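Local coordinates for protein Exo-beta-1,3-glucanase (Streptomyces sp. SirexAA-E, PDB 4PEY) that cleaves laminarin and laminarioligosaccharides as a secreted family 55 exo-beta-1,3-glucanase, working from the non-reducing end and producing glucose and laminaribiose, at residues A[157-165]-A[240-248]; A[537-545]-A[553-561]. The protein carries 1 engineered substitution. One frame throughout, in Å; residues are numbered along the deposited sequence. Where two conformers were deposited one is given.

Contact 1. Residues A[157-165]-A[240-248]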
loop_
_atom_site.group_PDB
_atom_site.type_symbol
_atom_site.label_atom_id
_atom_site.label_comp_id
_atom_site.label_asym_id
_atom_site.label_seq_id
_atom_site.Cartn_x
_atom_site.Cartn_y
_atom_site.Cartn_z
ATOM N N TYR A 157 -2.686 6.794 -2.173
ATOM C CA TYR A 157 -3.528 5.769 -2.783
ATOM C C TYR A 157 -5.009 6.021 -2.522
ATOM O O TYR A 157 -5.436 6.060 -1.373
ATOM C CB TYR A 157 -3.115 4.385 -2.253
ATOM C CG TYR A 157 -3.929 3.227 -2.794
ATOM C CD1 TYR A 157 -3.521 2.533 -3.933
ATOM C CD2 TYR A 157 -5.109 2.832 -2.166
ATOM C CE1 TYR A 157 -4.276 1.471 -4.437
ATOM C CE2 TYR A 157 -5.867 1.774 -2.656
ATOM C CZ TYR A 157 -5.451 1.100 -3.792
ATOM O OH TYR A 157 -6.201 0.046 -4.268
ATOM N N ILE A 158 -5.780 6.208 -3.592
ATOM C CA ILE A 158 -7.242 6.280 -3.505
ATOM C C ILE A 158 -7.842 5.202 -4.404
ATOM O O ILE A 158 -7.440 5.070 -5.565
ATOM C CB ILE A 158 -7.789 7.670 -3.938
ATOM C CG1 ILE A 158 -7.367 8.759 -2.944
ATOM C CG2 ILE A 158 -9.324 7.634 -4.080
ATOM C CD1 ILE A 158 -7.493 10.180 -3.499
ATOM N N ALA A 159 -8.783 4.426 -3.873
ATOM C CA ALA A 159 -9.490 3.436 -4.686
ATOM C C ALA A 159 -10.972 3.416 -4.376
ATOM O O ALA A 159 -11.384 3.644 -3.240
ATOM C CB ALA A 159 -8.910 2.044 -4.487
ATOM N N ASP A 160 -11.761 3.130 -5.407
ATOM C CA ASP A 160 -13.195 2.885 -5.264
ATOM C C ASP A 160 -13.898 4.014 -4.522
ATOM O O ASP A 160 -14.805 3.775 -3.730
ATOM C CB ASP A 160 -13.447 1.538 -4.559
ATOM C CG ASP A 160 -14.810 0.959 -4.898
ATOM O OD1 ASP A 160 -15.371 1.394 -5.919
ATOM O OD2 ASP A 160 -15.328 0.079 -4.169
ATOM N N SER A 161 -13.494 5.251 -4.808
ATOM C CA SER A 161 -14.024 6.401 -4.088
ATOM C C SER A 161 -14.679 7.416 -5.009
ATOM O O SER A 161 -14.390 7.471 -6.208
ATOM C CB SER A 161 -12.909 7.090 -3.290
ATOM O OG SER A 161 -12.431 6.241 -2.262
ATOM N N LYS A 162 -15.596 8.194 -4.445
ATOM C CA LYS A 162 -16.206 9.301 -5.166
ATOM C C LYS A 162 -15.932 10.599 -4.432
ATOM O O LYS A 162 -16.346 10.760 -3.277
ATOM C CB LYS A 162 -17.717 9.107 -5.323
ATOM C CG LYS A 162 -18.382 10.234 -6.114
ATOM C CD LYS A 162 -19.880 10.028 -6.290
ATOM C CE LYS A 162 -20.416 10.877 -7.442
ATOM N NZ LYS A 162 -20.071 12.321 -7.292
ATOM N N ILE A 163 -15.223 11.516 -5.090
ATOM C CA ILE A 163 -15.013 12.852 -4.546
ATOM C C ILE A 163 -15.848 13.793 -5.416
ATOM O O ILE A 163 -15.591 13.922 -6.625
ATOM C CB ILE A 163 -13.513 13.262 -4.536
ATOM C CG1 ILE A 163 -12.717 12.399 -3.547
ATOM C CG2 ILE A 163 -13.351 14.730 -4.144
ATOM C CD1 ILE A 163 -12.233 11.110 -4.099
ATOM N N ASP A 164 -16.877 14.408 -4.826
ATOM C CA ASP A 164 -17.798 15.250 -5.602
ATOM C C ASP A 164 -17.095 16.459 -6.206
ATOM O O ASP A 164 -17.394 16.868 -7.331
ATOM C CB ASP A 164 -18.960 15.757 -4.743
ATOM C CG ASP A 164 -19.888 14.657 -4.266
ATOM O OD1 ASP A 164 -19.757 13.487 -4.695
ATOM O OD2 ASP A 164 -20.778 14.986 -3.452
ATOM N N GLY A 165 -16.172 17.037 -5.442
ATOM C CA GLY A 165 -15.467 18.233 -5.862
ATOM C C GLY A 165 -14.078 17.920 -6.383
ATOM O O GLY A 165 -13.842 16.854 -6.961
ATOM N N ARG A 240 -13.702 -7.251 -10.918
ATOM C CA ARG A 240 -14.088 -6.517 -12.115
ATOM C C ARG A 240 -12.967 -6.594 -13.145
ATOM O O ARG A 240 -11.796 -6.498 -12.797
ATOM C CB ARG A 240 -14.378 -5.051 -11.783
ATOM C CG ARG A 240 -15.595 -4.825 -10.927
ATOM C CD ARG A 240 -15.965 -3.353 -10.931
ATOM N NE ARG A 240 -15.166 -2.553 -10.005
ATOM C CZ ARG A 240 -15.205 -1.225 -9.956
ATOM N NH1 ARG A 240 -15.970 -0.552 -10.816
ATOM N NH2 ARG A 240 -14.467 -0.565 -9.071
ATOM N N THR A 241 -13.313 -6.775 -14.410
ATOM C CA THR A 241 -12.310 -6.673 -15.466
ATOM C C THR A 241 -12.564 -5.390 -16.247
ATOM O O THR A 241 -13.717 -4.999 -16.444
ATOM C CB THR A 241 -12.334 -7.890 -16.403
ATOM O OG1 THR A 241 -13.613 -7.976 -17.031
ATOM C CG2 THR A 241 -12.099 -9.157 -15.616
ATOM N N ASN A 242 -11.486 -4.728 -16.662
ATOM C CA ASN A 242 -11.588 -3.424 -17.310
ATOM C C ASN A 242 -12.470 -2.485 -16.491
ATOM O O ASN A 242 -13.425 -1.891 -16.998
ATOM C CB ASN A 242 -12.119 -3.577 -18.732
ATOM C CG ASN A 242 -11.180 -4.379 -19.603
ATOM O OD1 ASN A 242 -9.963 -4.198 -19.546
ATOM N ND2 ASN A 242 -11.732 -5.282 -20.394
ATOM N N ALA A 243 -12.134 -2.386 -15.208
ATOM C CA ALA A 243 -12.902 -1.616 -14.244
ATOM C C ALA A 243 -12.810 -0.117 -14.511
ATOM O O ALA A 243 -11.765 0.392 -14.922
ATOM C CB ALA A 243 -12.421 -1.926 -12.837
ATOM N N ARG A 244 -13.910 0.583 -14.254
ATOM C CA ARG A 244 -13.934 2.034 -14.329
ATOM C C ARG A 244 -15.017 2.555 -13.401
ATOM O O ARG A 244 -16.122 2.006 -13.362
ATOM C CB ARG A 244 -14.164 2.508 -15.767
ATOM C CG ARG A 244 -14.166 4.028 -15.935
ATOM C CD ARG A 244 -14.182 4.439 -17.411
ATOM N NE ARG A 244 -14.336 5.886 -17.560
ATOM C CZ ARG A 244 -13.337 6.760 -17.493
ATOM N NH1 ARG A 244 -12.092 6.338 -17.307
ATOM N NH2 ARG A 244 -13.584 8.062 -17.625
ATOM N N GLY A 245 -14.693 3.605 -12.645
ATOM C CA GLY A 245 -15.627 4.165 -11.680
ATOM C C GLY A 245 -15.792 3.285 -10.457
ATOM O O GLY A 245 -15.156 2.238 -10.344
ATOM N N THR A 246 -16.659 3.707 -9.540
ATOM C CA THR A 246 -16.816 2.998 -8.282
ATOM C C THR A 246 -17.620 1.708 -8.448
ATOM O O THR A 246 -18.405 1.552 -9.394
ATOM C CB THR A 246 -17.508 3.870 -7.221
ATOM O OG1 THR A 246 -18.856 4.136 -7.628
ATOM C CG2 THR A 246 -16.751 5.183 -7.018
ATOM N N SER A 247 -17.435 0.800 -7.496
ATOM C CA SER A 247 -18.142 -0.474 -7.495
ATOM C C SER A 247 -19.555 -0.349 -6.926
ATOM O O SER A 247 -20.416 -1.205 -7.173
ATOM C CB SER A 247 -17.360 -1.506 -6.680
ATOM O OG SER A 247 -17.377 -1.175 -5.298
ATOM N N TRP A 248 -19.781 0.718 -6.163
ATOM C CA TRP A 248 -20.990 0.879 -5.353
ATOM C C TRP A 248 -21.890 2.022 -5.826
ATOM O O TRP A 248 -22.985 2.219 -5.289
ATOM C CB TRP A 248 -20.604 1.114 -3.886
ATOM C CG TRP A 248 -19.572 2.212 -3.735
ATOM C CD1 TRP A 248 -18.208 2.063 -3.722
ATOM C CD2 TRP A 248 -19.819 3.622 -3.595
ATOM N NE1 TRP A 248 -17.601 3.289 -3.580
ATOM C CE2 TRP A 248 -18.565 4.259 -3.497
ATOM C CE3 TRP A 248 -20.979 4.405 -3.539
ATOM C CZ2 TRP A 248 -18.441 5.642 -3.345
ATOM C CZ3 TRP A 248 -20.853 5.777 -3.391
ATOM C CH2 TRP A 248 -19.594 6.381 -3.291
#
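Asp-160 meets Ser-247 through both carboxylate oxygens, each by its syn lone pair: OD1 takes the backbone N-H of Ser-247 at 2.7 Å, and OD2 takes the hydroxyl OG. Aspartate suits the place because its two oxygens are spaced for both groups of one serine, and CG anti to the backbone N (chi1 -156°) carries them across. Trp-248 brings a ring N-H to a main-chain oxygen: its NE1 reaches Asp-160 O at 2.8 Å, nearly straight (172°) and in the indole plane, though tilted above the carbonyl plane.

The charge contact across the segments is looser. Arg-240 NH2 stands 3.8 Å from Asp-160 OD1, a long salt bridge with the oxygen well out of the guanidinium plane; the guanidinium instead grips Gly-245 O end-on with NH1 and NH2, and NH2 also pairs with Glu-221.

Thr-246 CG2 rests on the carbonyl O of Ser-161, while the lysine's aliphatic base, Lys-162 CB, packs against Trp-248 CH2. An alanine in place of Asp-160 would probably leave the N-H and hydroxyl of Ser-247 without these acceptors.

The chemistry implies polar fastening, away from the annotated sugar sites, of the loop leaving strand 231-243 to the bend at Asp-160 and Ser-161 between successive strands 157-159 and 162-168.

Contact 2. Residues A[537-545]-A[553-561]; sequences EHVINDIGD and IPSQVVSFP
The Phe-560 ring is covered on one face by CD1 of Ile-540, in a CH-pi contact 3.5 Å from the centroid and only 6° off the normal; on the opposite face lies CB of Pro-561, the C-terminal residue, joined by a cis peptide. At the ring edge, Ile-543 CD1 comes within 3.5 Å of Phe-560 CE1. The amide of Asn-541 stands almost perpendicular to the ring, with ND2 near CZ, but this nitrogen has its hydrogen bond with Ala-514 O. Phe-560 points its ring into this setting with CG anti to the backbone N (chi1 176°), and branched aliphatic residues suit the flat surface and rim. The imidazole of His-538 has Asp-542 O over one face and, near its plane, gives an ND1 bond to Gly-544 O, tying together the chain on either flank of the turn.

Farther along, Val-557 CG2 packs 3.7 Å from Val-539 CB and 3.8 Å from Gly-544 CA. A CB on Gly-544 would probably run into Val-539 CG2 and Val-557 CG2; the residue's backbone angles favour glycine too. A classic beta bulge adjoins the type II' turn 540-543: the N-H groups of Val-539 and Ile-540 reach Ile-543 O from opposite faces of its plane.

Ser-555 supplies the direct polar link, its OG giving a 2.6 Å bond to Asp-545 O. One water accepts from Asp-545 N and donates to Ser-555 OG and Gln-556 O, each at 2.8 Å.

Hydrocarbon contact with Phe-560 and Val-557 thus carries most of the junction between the loop and the final strand, 555-560, while the serine hydroxyl and the water satisfy main-chain polar atoms of Asp-545 and Gln-556.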
loop_
_atom_site.group_PDB
_atom_site.type_symbol
_atom_site.label_atom_id
_atom_site.label_comp_id
_atom_site.label_asym_id
_atom_site.label_seq_id
_atom_site.Cartn_x
_atom_site.Cartn_y
_atom_site.Cartn_z
ATOM N N GLU A 537 22.547 8.363 -13.824
ATOM C CA GLU A 537 23.233 8.500 -15.106
ATOM C C GLU A 537 22.238 8.451 -16.260
ATOM O O GLU A 537 22.456 9.066 -17.311
ATOM C CB GLU A 537 24.294 7.404 -15.257
ATOM C CG GLU A 537 25.375 7.517 -14.198
ATOM C CD GLU A 537 26.490 6.509 -14.361
ATOM O OE1 GLU A 537 26.211 5.354 -14.735
ATOM O OE2 GLU A 537 27.653 6.882 -14.098
ATOM N N HIS A 538 21.158 7.698 -16.057
ATOM C CA HIS A 538 20.126 7.485 -17.066
ATOM C C HIS A 538 18.802 7.178 -16.381
ATOM O O HIS A 538 18.751 6.999 -15.163
ATOM C CB HIS A 538 20.500 6.335 -18.011
ATOM C CG HIS A 538 21.722 6.604 -18.834
ATOM N ND1 HIS A 538 21.736 7.523 -19.861
ATOM C CD2 HIS A 538 22.973 6.083 -18.776
ATOM C CE1 HIS A 538 22.942 7.554 -20.404
ATOM N NE2 HIS A 538 23.710 6.689 -19.765
ATOM N N VAL A 539 17.734 7.102 -17.170
ATOM C CA VAL A 539 16.422 6.717 -16.658
ATOM C C VAL A 539 16.243 5.195 -16.680
ATOM O O VAL A 539 15.961 4.571 -15.651
ATOM C CB VAL A 539 15.296 7.384 -17.475
ATOM C CG1 VAL A 539 13.931 6.885 -17.025
ATOM C CG2 VAL A 539 15.380 8.903 -17.339
ATOM N N ILE A 540 16.394 4.603 -17.859
ATOM C CA ILE A 540 16.230 3.164 -18.029
ATOM C C ILE A 540 17.368 2.632 -18.894
ATOM O O ILE A 540 17.684 3.217 -19.925
ATOM C CB ILE A 540 14.841 2.815 -18.664
ATOM C CG1 ILE A 540 14.721 1.303 -18.901
ATOM C CG2 ILE A 540 14.606 3.632 -19.944
ATOM C CD1 ILE A 540 13.290 0.831 -19.193
ATOM N N ASN A 541 17.997 1.541 -18.460
ATOM C CA ASN A 541 19.171 1.014 -19.151
ATOM C C ASN A 541 20.216 2.119 -19.345
ATOM O O ASN A 541 20.708 2.678 -18.366
ATOM C CB ASN A 541 18.779 0.396 -20.492
ATOM C CG ASN A 541 17.887 -0.827 -20.336
ATOM O OD1 ASN A 541 17.644 -1.305 -19.225
ATOM N ND2 ASN A 541 17.402 -1.342 -21.454
ATOM N N ASP A 542 20.535 2.442 -20.600
ATOM C CA ASP A 542 21.449 3.541 -20.912
ATOM C C ASP A 542 20.725 4.675 -21.651
ATOM O O ASP A 542 21.346 5.472 -22.381
ATOM C CB ASP A 542 22.629 3.021 -21.738
ATOM C CG ASP A 542 22.191 2.297 -23.011
ATOM O OD1 ASP A 542 23.060 2.066 -23.879
ATOM O OD2 ASP A 542 20.991 1.961 -23.151
ATOM N N ILE A 543 19.413 4.751 -21.419
ATOM C CA ILE A 543 18.500 5.653 -22.125
ATOM C C ILE A 543 17.944 6.725 -21.181
ATOM O O ILE A 543 17.666 6.445 -20.012
ATOM C CB ILE A 543 17.324 4.846 -22.751
ATOM C CG1 ILE A 543 17.845 3.893 -23.825
ATOM C CG2 ILE A 543 16.229 5.755 -23.313
ATOM C CD1 ILE A 543 16.810 2.902 -24.303
ATOM N N GLY A 544 17.779 7.946 -21.687
ATOM C CA GLY A 544 17.273 9.044 -20.884
ATOM C C GLY A 544 18.406 9.872 -20.309
ATOM O O GLY A 544 19.507 9.364 -20.089
ATOM N N ASP A 545 18.143 11.152 -20.065
ATOM C CA ASP A 545 19.176 12.060 -19.567
ATOM C C ASP A 545 19.601 11.706 -18.149
ATOM O O ASP A 545 18.791 11.222 -17.361
ATOM C CB ASP A 545 18.687 13.513 -19.572
ATOM C CG ASP A 545 18.382 14.038 -20.957
ATOM O OD1 ASP A 545 18.831 13.437 -21.956
ATOM O OD2 ASP A 545 17.702 15.085 -21.038
ATOM N N ILE A 553 14.994 18.430 -10.420
ATOM C CA ILE A 553 14.242 18.362 -11.673
ATOM C C ILE A 553 14.247 16.929 -12.226
ATOM O O ILE A 553 15.316 16.351 -12.444
ATOM C CB ILE A 553 14.827 19.323 -12.727
ATOM C CG1 ILE A 553 14.809 20.764 -12.207
ATOM C CG2 ILE A 553 14.072 19.201 -14.043
ATOM C CD1 ILE A 553 15.427 21.760 -13.161
ATOM N N PRO A 554 13.057 16.341 -12.442
ATOM C CA PRO A 554 13.028 14.970 -12.970
ATOM C C PRO A 554 13.643 14.822 -14.360
ATOM O O PRO A 554 13.546 15.734 -15.194
ATOM C CB PRO A 554 11.533 14.647 -13.028
ATOM C CG PRO A 554 10.906 15.538 -12.010
ATOM C CD PRO A 554 11.717 16.807 -12.042
ATOM N N SER A 555 14.273 13.672 -14.589
ATOM C CA SER A 555 14.633 13.222 -15.933
ATOM C C SER A 555 13.596 12.193 -16.372
ATOM O O SER A 555 13.331 11.233 -15.652
ATOM C CB SER A 555 16.040 12.628 -15.957
ATOM O OG SER A 555 16.371 12.178 -17.259
ATOM N N GLN A 556 13.024 12.394 -17.555
ATOM C CA GLN A 556 11.844 11.647 -17.989
ATOM C C GLN A 556 12.039 10.879 -19.288
ATOM O O GLN A 556 12.779 11.308 -20.178
ATOM C CB GLN A 556 10.662 12.607 -18.163
ATOM C CG GLN A 556 10.306 13.375 -16.899
ATOM C CD GLN A 556 9.519 14.638 -17.188
ATOM O OE1 GLN A 556 9.769 15.335 -18.181
ATOM N NE2 GLN A 556 8.557 14.940 -16.326
ATOM N N VAL A 557 11.341 9.751 -19.398
ATOM C CA VAL A 557 11.234 9.031 -20.662
ATOM C C VAL A 557 9.761 8.723 -20.882
ATOM O O VAL A 557 9.137 8.067 -20.052
ATOM C CB VAL A 557 12.071 7.725 -20.665
ATOM C CG1 VAL A 557 11.667 6.831 -21.824
ATOM C CG2 VAL A 557 13.568 8.050 -20.723
ATOM N N VAL A 558 9.195 9.202 -21.983
ATOM C CA VAL A 558 7.765 8.999 -22.237
ATOM C C VAL A 558 7.455 7.561 -22.678
ATOM O O VAL A 558 6.477 6.955 -22.207
ATOM C CB VAL A 558 7.229 9.981 -23.307
ATOM C CG1 VAL A 558 5.765 9.683 -23.616
ATOM C CG2 VAL A 558 7.395 11.419 -22.835
ATOM N N SER A 559 8.275 7.031 -23.586
ATOM C CA SER A 559 8.076 5.685 -24.126
ATOM C C SER A 559 9.364 4.897 -24.200
ATOM O O SER A 559 10.397 5.421 -24.625
ATOM C CB SER A 559 7.470 5.732 -25.534
ATOM O OG SER A 559 6.207 6.361 -25.536
ATOM N N PHE A 560 9.274 3.626 -23.817
ATOM C CA PHE A 560 10.352 2.659 -23.975
ATOM C C PHE A 560 9.750 1.355 -24.511
ATOM O O PHE A 560 8.677 0.948 -24.071
ATOM C CB PHE A 560 11.061 2.429 -22.636
ATOM C CG PHE A 560 12.126 1.367 -22.677
ATOM C CD1 PHE A 560 13.450 1.703 -22.909
ATOM C CD2 PHE A 560 11.803 0.030 -22.463
ATOM C CE1 PHE A 560 14.429 0.722 -22.946
ATOM C CE2 PHE A 560 12.777 -0.952 -22.501
ATOM C CZ PHE A 560 14.092 -0.604 -22.740
ATOM N N PRO A 561 10.440 0.681 -25.445
ATOM C CA PRO A 561 11.729 1.053 -26.038
ATOM C C PRO A 561 11.576 2.076 -27.152
ATOM O O PRO A 561 10.459 2.484 -27.475
ATOM C CB PRO A 561 12.254 -0.276 -26.589
ATOM C CG PRO A 561 11.021 -1.038 -26.933
ATOM C CD PRO A 561 9.982 -0.641 -25.908
ATOM O OXT PRO A 561 12.565 2.511 -27.747
HETATM O O HOH W 1 15.484 12.113 -19.886
#

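Contact 1 and contact 2 occur in series along the chain and lie in the two parallel beta-helix domains typical of glycoside hydrolase family 55, consistent with the parallel strand pairing; their centres are 31 Å apart and their nearest atoms about 19 Å apart, so neither touches the other. The first joins the bend between two successive strands of the N-terminal domain to the loop leaving strand 231-243, whereas the second closes the end of the C-terminal domain. Contact 1 lies away from the annotated sites. In contact 2 the Gln-556 side chain is about 12 Å from that of Gln-173, a substrate-binding residue, and about 14 Å from a bound glucose unit, too far for direct sugar binding. Both are structural packing.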